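PDB 4G7X: TolA protein from Vibrio cholerae, which probably helps couple the inner membrane to the outer envelope as part of the Tol system, and probably also serves, through its C-terminal domain, as a receptor for filamentous phage. Local coordinates for residues Gln41-Val44 and Thr45-Gly49; Ile54-Gln57 and Leu58-Asn62; Lys119-Pro122 and Asp123-Glu126. All coordinates share one frame; numbering follows the deposited sequence.

Contact 1 (Gln41-Val44 and Thr45-Gly49)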
loop_
_atom_site.group_PDB
_atom_site.type_symbol
_atom_site.label_atom_id
_atom_site.label_comp_id
_atom_site.label_asym_id
_atom_site.label_seq_id
_atom_site.Cartn_x
_atom_site.Cartn_y
_atom_site.Cartn_z
ATOM N N GLN B 41 4.073 -27.506 -3.230
ATOM C CA GLN B 41 3.173 -26.913 -2.236
ATOM C C GLN B 41 3.882 -26.651 -0.909
ATOM O O GLN B 41 3.669 -25.610 -0.287
ATOM C CB GLN B 41 1.931 -27.779 -2.025
ATOM C CG GLN B 41 0.997 -27.813 -3.224
ATOM C CD GLN B 41 -0.347 -28.447 -2.916
ATOM O OE1 GLN B 41 -0.610 -28.877 -1.789
ATOM N NE2 GLN B 41 -1.208 -28.514 -3.924
ATOM N N GLN B 42 4.730 -27.590 -0.487
ATOM C CA GLN B 42 5.527 -27.428 0.730
ATOM C C GLN B 42 6.484 -26.246 0.620
ATOM O O GLN B 42 6.615 -25.457 1.556
ATOM C CB GLN B 42 6.301 -28.709 1.051
ATOM C CG GLN B 42 5.394 -29.854 1.466
ATOM C CD GLN B 42 6.143 -31.088 1.922
ATOM O OE1 GLN B 42 7.359 -31.204 1.753
ATOM N NE2 GLN B 42 5.408 -32.026 2.512
ATOM N N PHE B 43 7.140 -26.126 -0.530
ATOM C CA PHE B 43 8.069 -25.028 -0.770
ATOM C C PHE B 43 7.354 -23.680 -0.737
ATOM O O PHE B 43 7.830 -22.740 -0.101
ATOM C CB PHE B 43 8.816 -25.221 -2.091
ATOM C CG PHE B 43 9.728 -24.078 -2.443
ATOM C CD1 PHE B 43 10.957 -23.927 -1.808
ATOM C CD2 PHE B 43 9.358 -23.151 -3.414
ATOM C CE1 PHE B 43 11.801 -22.872 -2.134
ATOM C CE2 PHE B 43 10.196 -22.097 -3.743
ATOM C CZ PHE B 43 11.419 -21.960 -3.104
ATOM N N VAL B 44 6.208 -23.597 -1.406
ATOM C CA VAL B 44 5.426 -22.358 -1.438
ATOM C C VAL B 44 4.970 -21.964 -0.032
ATOM O O VAL B 44 5.119 -20.815 0.369
ATOM C CB VAL B 44 4.235 -22.453 -2.422
ATOM C CG1 VAL B 44 3.351 -21.216 -2.334
ATOM C CG2 VAL B 44 4.736 -22.635 -3.849
ATOM N N THR B 45 4.447 -22.925 0.724
ATOM C CA THR B 45 4.001 -22.665 2.092
ATOM C C THR B 45 5.159 -22.149 2.957
ATOM O O THR B 45 5.002 -21.179 3.706
ATOM C CB THR B 45 3.344 -23.921 2.701
ATOM O OG1 THR B 45 2.209 -24.286 1.903
ATOM C CG2 THR B 45 2.878 -23.675 4.136
ATOM N N SER B 46 6.324 -22.780 2.826
ATOM C CA SER B 46 7.522 -22.365 3.554
ATOM C C SER B 46 7.943 -20.940 3.191
ATOM O O SER B 46 8.230 -20.131 4.074
ATOM C CB SER B 46 8.673 -23.345 3.294
ATOM O OG SER B 46 9.815 -23.023 4.073
ATOM N N GLU B 47 7.965 -20.645 1.893
ATOM C CA GLU B 47 8.377 -19.332 1.397
ATOM C C GLU B 47 7.424 -18.208 1.795
ATOM O O GLU B 47 7.870 -17.098 2.096
ATOM C CB GLU B 47 8.582 -19.368 -0.119
ATOM C CG GLU B 47 9.853 -20.089 -0.537
ATOM C CD GLU B 47 11.110 -19.344 -0.127
ATOM O OE1 GLU B 47 11.633 -19.621 0.969
ATOM O OE2 GLU B 47 11.561 -18.465 -0.890
ATOM N N VAL B 48 6.124 -18.496 1.806
ATOM C CA VAL B 48 5.120 -17.535 2.274
ATOM C C VAL B 48 5.348 -17.179 3.742
ATOM O O VAL B 48 5.229 -16.013 4.132
ATOM C CB VAL B 48 3.679 -18.038 2.025
ATOM C CG1 VAL B 48 2.649 -17.183 2.755
ATOM C CG2 VAL B 48 3.391 -18.039 0.534
ATOM N N GLY B 49 5.696 -18.181 4.546
ATOM C CA GLY B 49 6.042 -17.955 5.945
ATOM C C GLY B 49 7.288 -17.098 6.089
ATOM O O GLY B 49 7.316 -16.165 6.897
#
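Gln41 O is gripped by two donors from Thr45, one from the backbone and one from the side chain. Thr45 N reaches it at 3.0 Å in the regular i to i+4 bond of an alpha-helix, and Thr45 OG1 donates to it at 2.9 Å. The two donors come from opposite faces of the carbonyl plane, so neither crowds the other. Thr45 can do this because OG1 stands beside its own backbone N (chi1 -60°), which turns the hydroxyl back along the helix. On an exposed face this suits threonine, whose hydroxyl finds a partner within its own helix.

Phe43 and Glu47, one turn apart, form the second element. The aliphatic part of the glutamate does the touching: in a CH-pi contact over one face, toward the rim, Glu47 CG lies 3.8 Å from the centroid of the Phe43 ring. The bend of Glu47 at chi2 (-68°) folds its chain. Ring and carboxylate planes are only 18° apart. The charged end has its main partner elsewhere, Glu47 OE1 pairing with Arg50 NE in a salt bridge further along the helix. Gln121 touches both side chains from the loop before helix 122-128.

Val44 and Val48 follow the same spacing, Val44 CG1 and Val48 CG2 lying 4.3 Å apart, and both meet helix 122-128, Val44 through Asp123 and Val124, Val48 through Lys127. Their compact branches suit packing against the neighbouring helix. The chemistry implies a division of labour: threonine satisfies its hydroxyl on the outer side, while the valines and the methylene part of Glu47 offer apolar surface to the neighbouring helix and Phe43 covers Gln121 at the N-cap before it.

Contact 2 (Ile54-Gln57 and Leu58-Asn62)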
loop_
_atom_site.group_PDB
_atom_site.type_symbol
_atom_site.label_atom_id
_atom_site.label_comp_id
_atom_site.label_asym_id
_atom_site.label_seq_id
_atom_site.Cartn_x
_atom_site.Cartn_y
_atom_site.Cartn_z
ATOM N N ILE B 54 9.599 -11.522 6.938
ATOM C CA ILE B 54 10.396 -10.399 6.442
ATOM C C ILE B 54 9.537 -9.132 6.373
ATOM O O ILE B 54 9.953 -8.069 6.848
ATOM C CB ILE B 54 11.052 -10.713 5.074
ATOM C CG1 ILE B 54 12.164 -11.760 5.249
ATOM C CG2 ILE B 54 11.611 -9.448 4.432
ATOM C CD1 ILE B 54 12.652 -12.393 3.959
ATOM N N TYR B 55 8.335 -9.256 5.812
ATOM C CA TYR B 55 7.422 -8.115 5.677
ATOM C C TYR B 55 6.999 -7.544 7.025
ATOM O O TYR B 55 6.947 -6.326 7.201
ATOM C CB TYR B 55 6.176 -8.484 4.866
ATOM C CG TYR B 55 6.417 -8.953 3.445
ATOM C CD1 TYR B 55 7.642 -8.750 2.803
ATOM C CD2 TYR B 55 5.396 -9.571 2.733
ATOM C CE1 TYR B 55 7.843 -9.185 1.504
ATOM C CE2 TYR B 55 5.584 -9.996 1.429
ATOM C CZ TYR B 55 6.806 -9.801 0.821
ATOM O OH TYR B 55 6.988 -10.231 -0.471
ATOM N N THR B 56 6.700 -8.432 7.970
ATOM C CA THR B 56 6.268 -8.044 9.308
ATOM C C THR B 56 7.382 -7.279 10.034
ATOM O O THR B 56 7.118 -6.280 10.710
ATOM C CB THR B 56 5.799 -9.276 10.116
ATOM O OG1 THR B 56 4.787 -9.982 9.382
ATOM C CG2 THR B 56 5.227 -8.854 11.454
ATOM N N GLN B 57 8.625 -7.727 9.859
ATOM C CA GLN B 57 9.789 -7.038 10.419
ATOM C C GLN B 57 9.983 -5.651 9.804
ATOM O O GLN B 57 10.268 -4.688 10.519
ATOM C CB GLN B 57 11.055 -7.897 10.271
ATOM C CG GLN B 57 12.373 -7.196 10.596
ATOM C CD GLN B 57 12.543 -6.847 12.066
ATOM O OE1 GLN B 57 11.890 -7.418 12.940
ATOM N NE2 GLN B 57 13.436 -5.905 12.344
ATOM N N LEU B 58 9.813 -5.545 8.488
ATOM C CA LEU B 58 9.927 -4.248 7.815
ATOM C C LEU B 58 8.910 -3.246 8.356
ATOM O O LEU B 58 9.233 -2.075 8.562
ATOM C CB LEU B 58 9.786 -4.393 6.297
ATOM C CG LEU B 58 10.986 -5.003 5.565
ATOM C CD1 LEU B 58 10.616 -5.349 4.132
ATOM C CD2 LEU B 58 12.191 -4.072 5.608
ATOM N N ILE B 59 7.689 -3.717 8.595
ATOM C CA ILE B 59 6.634 -2.870 9.149
ATOM C C ILE B 59 6.967 -2.485 10.591
ATOM O O ILE B 59 6.871 -1.314 10.964
ATOM C CB ILE B 59 5.254 -3.557 9.056
ATOM C CG1 ILE B 59 4.883 -3.774 7.585
ATOM C CG2 ILE B 59 4.184 -2.733 9.769
ATOM C CD1 ILE B 59 3.799 -4.804 7.363
ATOM N N ARG B 60 7.389 -3.468 11.386
ATOM C CA ARG B 60 7.750 -3.237 12.787
ATOM C C ARG B 60 8.876 -2.215 12.957
ATOM O O ARG B 60 8.834 -1.390 13.872
ATOM C CB ARG B 60 8.112 -4.556 13.482
ATOM C CG ARG B 60 6.906 -5.372 13.923
ATOM C CD ARG B 60 7.298 -6.518 14.848
ATOM N NE ARG B 60 7.828 -7.668 14.117
ATOM C CZ ARG B 60 9.115 -7.997 14.051
ATOM N NH1 ARG B 60 9.489 -9.061 13.356
ATOM N NH2 ARG B 60 10.031 -7.270 14.681
ATOM N N GLN B 61 9.869 -2.264 12.072
ATOM C CA GLN B 61 10.990 -1.315 12.093
ATOM C C GLN B 61 10.560 0.143 11.926
ATOM O O GLN B 61 11.223 1.050 12.429
ATOM C CB GLN B 61 12.013 -1.669 11.014
ATOM C CG GLN B 61 12.932 -2.820 11.384
ATOM C CD GLN B 61 13.983 -3.095 10.327
ATOM O OE1 GLN B 61 15.119 -3.450 10.647
ATOM N NE2 GLN B 61 13.613 -2.929 9.058
ATOM N N ASN B 62 9.456 0.358 11.214
ATOM C CA ASN B 62 8.952 1.702 10.944
ATOM C C ASN B 62 7.896 2.149 11.948
ATOM O O ASN B 62 7.518 3.320 11.986
ATOM C CB ASN B 62 8.385 1.776 9.525
ATOM C CG ASN B 62 9.454 1.632 8.461
ATOM O OD1 ASN B 62 9.364 0.769 7.589
ATOM N ND2 ASN B 62 10.477 2.477 8.527
#
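Gln57 reaches forward to Arg60 and Gln61 at once, using each half of its amide. Gln57 OE1 accepts a weak bond from Arg60 NH2, short at 2.6 Å but sharply bent, with an N-H...O angle of 119°. Gln57 NE2, the other half of the amide, donates a second weak bond to Gln61 OE1 at 3.4 Å. The glutamine gets there by leaving its backbone N in the anti direction and then bending at chi2 (68°), which folds the amide over the following turn. The guanidinium crosses the amide steeply, their planes 67° apart, and lays one face over Gln57 CA. Beside it, Thr56 CG2 approaches Arg60 NE at 3.9 Å, so a methyl backs the arm of the arginine. Long polar residues suit this outer side, where such weak side-chain bonds supplement the backbone bonds.

The main-chain acceptors are satisfied more firmly. Carbonyls of Ile54, Tyr55, Thr56 and Gln57 each accept from the amide four residues on, ending with Gln61 N to Gln57 O at 2.9 Å. Thr56 OG1 is satisfied one turn back by Gly52 O, leaving its methyl for packing. The phenol of Tyr55 is buried, and its OH is bonded to Pro116 O while its ring meets Phe115 edge-to-face.

The remaining contacts are apolar. Ile54 CG2 and Leu58 CD1 come within 4.2 Å at the edge of the interface, where both residues touch Pro116. Tyr55 and Ile59 are the inward pair, both packing on Leu133 of strand 130-135, and Ile59 also on Ala108 and Val109 of helix 99-110. Polar glutamines and arginine on one side, with tyrosine, leucine and isoleucines on the other, make this an amphipathic helix packed against the antiparallel sheet of an alpha+beta domain.

Contact 3 (Lys119-Pro122 and Asp123-Glu126)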
loop_
_atom_site.group_PDB
_atom_site.type_symbol
_atom_site.label_atom_id
_atom_site.label_comp_id
_atom_site.label_asym_id
_atom_site.label_seq_id
_atom_site.Cartn_x
_atom_site.Cartn_y
_atom_site.Cartn_z
ATOM N N LYS B 119 13.273 -14.361 -6.796
ATOM C CA LYS B 119 13.526 -14.325 -8.230
ATOM C C LYS B 119 13.057 -15.616 -8.893
ATOM O O LYS B 119 13.351 -16.713 -8.409
ATOM C CB LYS B 119 15.013 -14.088 -8.510
ATOM N N ASP B 120 12.313 -15.469 -9.989
ATOM C CA ASP B 120 11.832 -16.596 -10.804
ATOM C C ASP B 120 11.058 -17.660 -10.012
ATOM O O ASP B 120 11.245 -18.864 -10.214
ATOM C CB ASP B 120 12.987 -17.226 -11.599
ATOM N N GLN B 121 10.191 -17.204 -9.111
ATOM C CA GLN B 121 9.289 -18.094 -8.381
ATOM C C GLN B 121 7.864 -17.541 -8.458
ATOM O O GLN B 121 7.324 -17.076 -7.449
ATOM C CB GLN B 121 9.738 -18.257 -6.924
ATOM C CG GLN B 121 11.020 -19.058 -6.748
ATOM C CD GLN B 121 11.545 -19.050 -5.323
ATOM O OE1 GLN B 121 10.791 -18.875 -4.362
ATOM N NE2 GLN B 121 12.849 -19.249 -5.178
ATOM N N PRO B 122 7.246 -17.592 -9.659
ATOM C CA PRO B 122 5.961 -16.917 -9.881
ATOM C C PRO B 122 4.815 -17.419 -9.002
ATOM O O PRO B 122 3.950 -16.627 -8.622
ATOM C CB PRO B 122 5.667 -17.183 -11.364
ATOM C CG PRO B 122 6.465 -18.394 -11.706
ATOM C CD PRO B 122 7.704 -18.305 -10.867
ATOM N N ASP B 123 4.808 -18.711 -8.678
ATOM C CA ASP B 123 3.759 -19.273 -7.822
ATOM C C ASP B 123 3.823 -18.718 -6.395
ATOM O O ASP B 123 2.787 -18.487 -5.769
ATOM C CB ASP B 123 3.762 -20.814 -7.841
ATOM C CG ASP B 123 5.120 -21.424 -7.497
ATOM O OD1 ASP B 123 6.124 -20.697 -7.358
ATOM O OD2 ASP B 123 5.176 -22.666 -7.371
ATOM N N VAL B 124 5.040 -18.491 -5.905
ATOM C CA VAL B 124 5.256 -17.864 -4.600
ATOM C C VAL B 124 4.837 -16.391 -4.640
ATOM O O VAL B 124 4.160 -15.907 -3.728
ATOM C CB VAL B 124 6.728 -18.000 -4.138
ATOM C CG1 VAL B 124 6.966 -17.250 -2.835
ATOM C CG2 VAL B 124 7.107 -19.468 -3.980
ATOM N N VAL B 125 5.223 -15.693 -5.708
ATOM C CA VAL B 125 4.864 -14.282 -5.890
ATOM C C VAL B 125 3.343 -14.086 -5.857
ATOM O O VAL B 125 2.855 -13.132 -5.250
ATOM C CB VAL B 125 5.499 -13.686 -7.171
ATOM C CG1 VAL B 125 4.996 -12.273 -7.438
ATOM C CG2 VAL B 125 7.015 -13.682 -7.050
ATOM N N GLU B 126 2.598 -14.993 -6.487
ATOM C CA GLU B 126 1.132 -14.944 -6.468
ATOM C C GLU B 126 0.537 -14.896 -5.059
ATOM O O GLU B 126 -0.420 -14.159 -4.815
ATOM C CB GLU B 126 0.535 -16.110 -7.268
ATOM C CG GLU B 126 0.672 -15.957 -8.776
ATOM C CD GLU B 126 -0.025 -14.716 -9.305
ATOM O OE1 GLU B 126 -1.268 -14.649 -9.213
ATOM O OE2 GLU B 126 0.671 -13.810 -9.815
HETATM O O HOH W 1 3.512 -14.347 -10.453
#
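The amide of Gln121 lies alongside Val124, the two side chains pointing the same way, with Gln121 OE1 3.8 Å from the methyl Val124 CG2. Beyond CG the glutamine chain is extended, carrying the amide out beside the start of the helix, toward Phe43 and Glu47 of helix 38-62. The other flat group, the carboxylate of Asp123, has partners on both oxygens. Asp123 OD1 accepts a weak, bent bond from Val124 N at 2.9 Å, and OD2 forms a salt bridge with Arg40 NE of helix 38-62. With chi1 at 54° CG sits between the backbone N and the carbonyl carbon, which curls the carboxylate back onto the start of the helix.

Gln121 occupies the N-cap position, and its carbonyl begins the helical bonding: Val125 N donates to Gln121 O at 3.1 Å, nearly straight at 164° and in the carbonyl plane. Val124 N adds a weak bond to the same oxygen. Pro122 follows; lacking an N-H, it loses no bond in a first turn, where amides have no preceding carbonyl to meet. Pro122 O accepts from Glu126 N at 3.0 Å and also from a water that donates to Glu126 OE2 at 3.0 Å, a bridge aided by the glutamate's bend at chi2 (-60°); OE2 also faces Lys129 in a long, weak ion pair. Asp123 probably gains from the partial positive charge of the helix start.

Together these features are those of a helix N-terminus: a proline in the first position after the N-cap, followed by an acidic residue in the first turn.

Contacts 1 and 2 lie on the same helix, 38-62, with centres 20 Å apart, whereas contact 3 opens helix 122-128. Contacts 1 and 3 are surface contacts that meet directly, since Phe43, Val44 and Glu47 pack against Gln121, Asp123 and Val124, so the early part of the long helix and the short helix form one unit. Contact 2 is partly buried, nearer the centre of the chain, and touches neither partner of that unit; it packs on the sheet and helix 99-110 instead. Salt bridges to Arg50 and Arg40 mark the outlying pair, while contact 2 joins buried tyrosine and aliphatic packing to weak glutamine-arginine bonds outside.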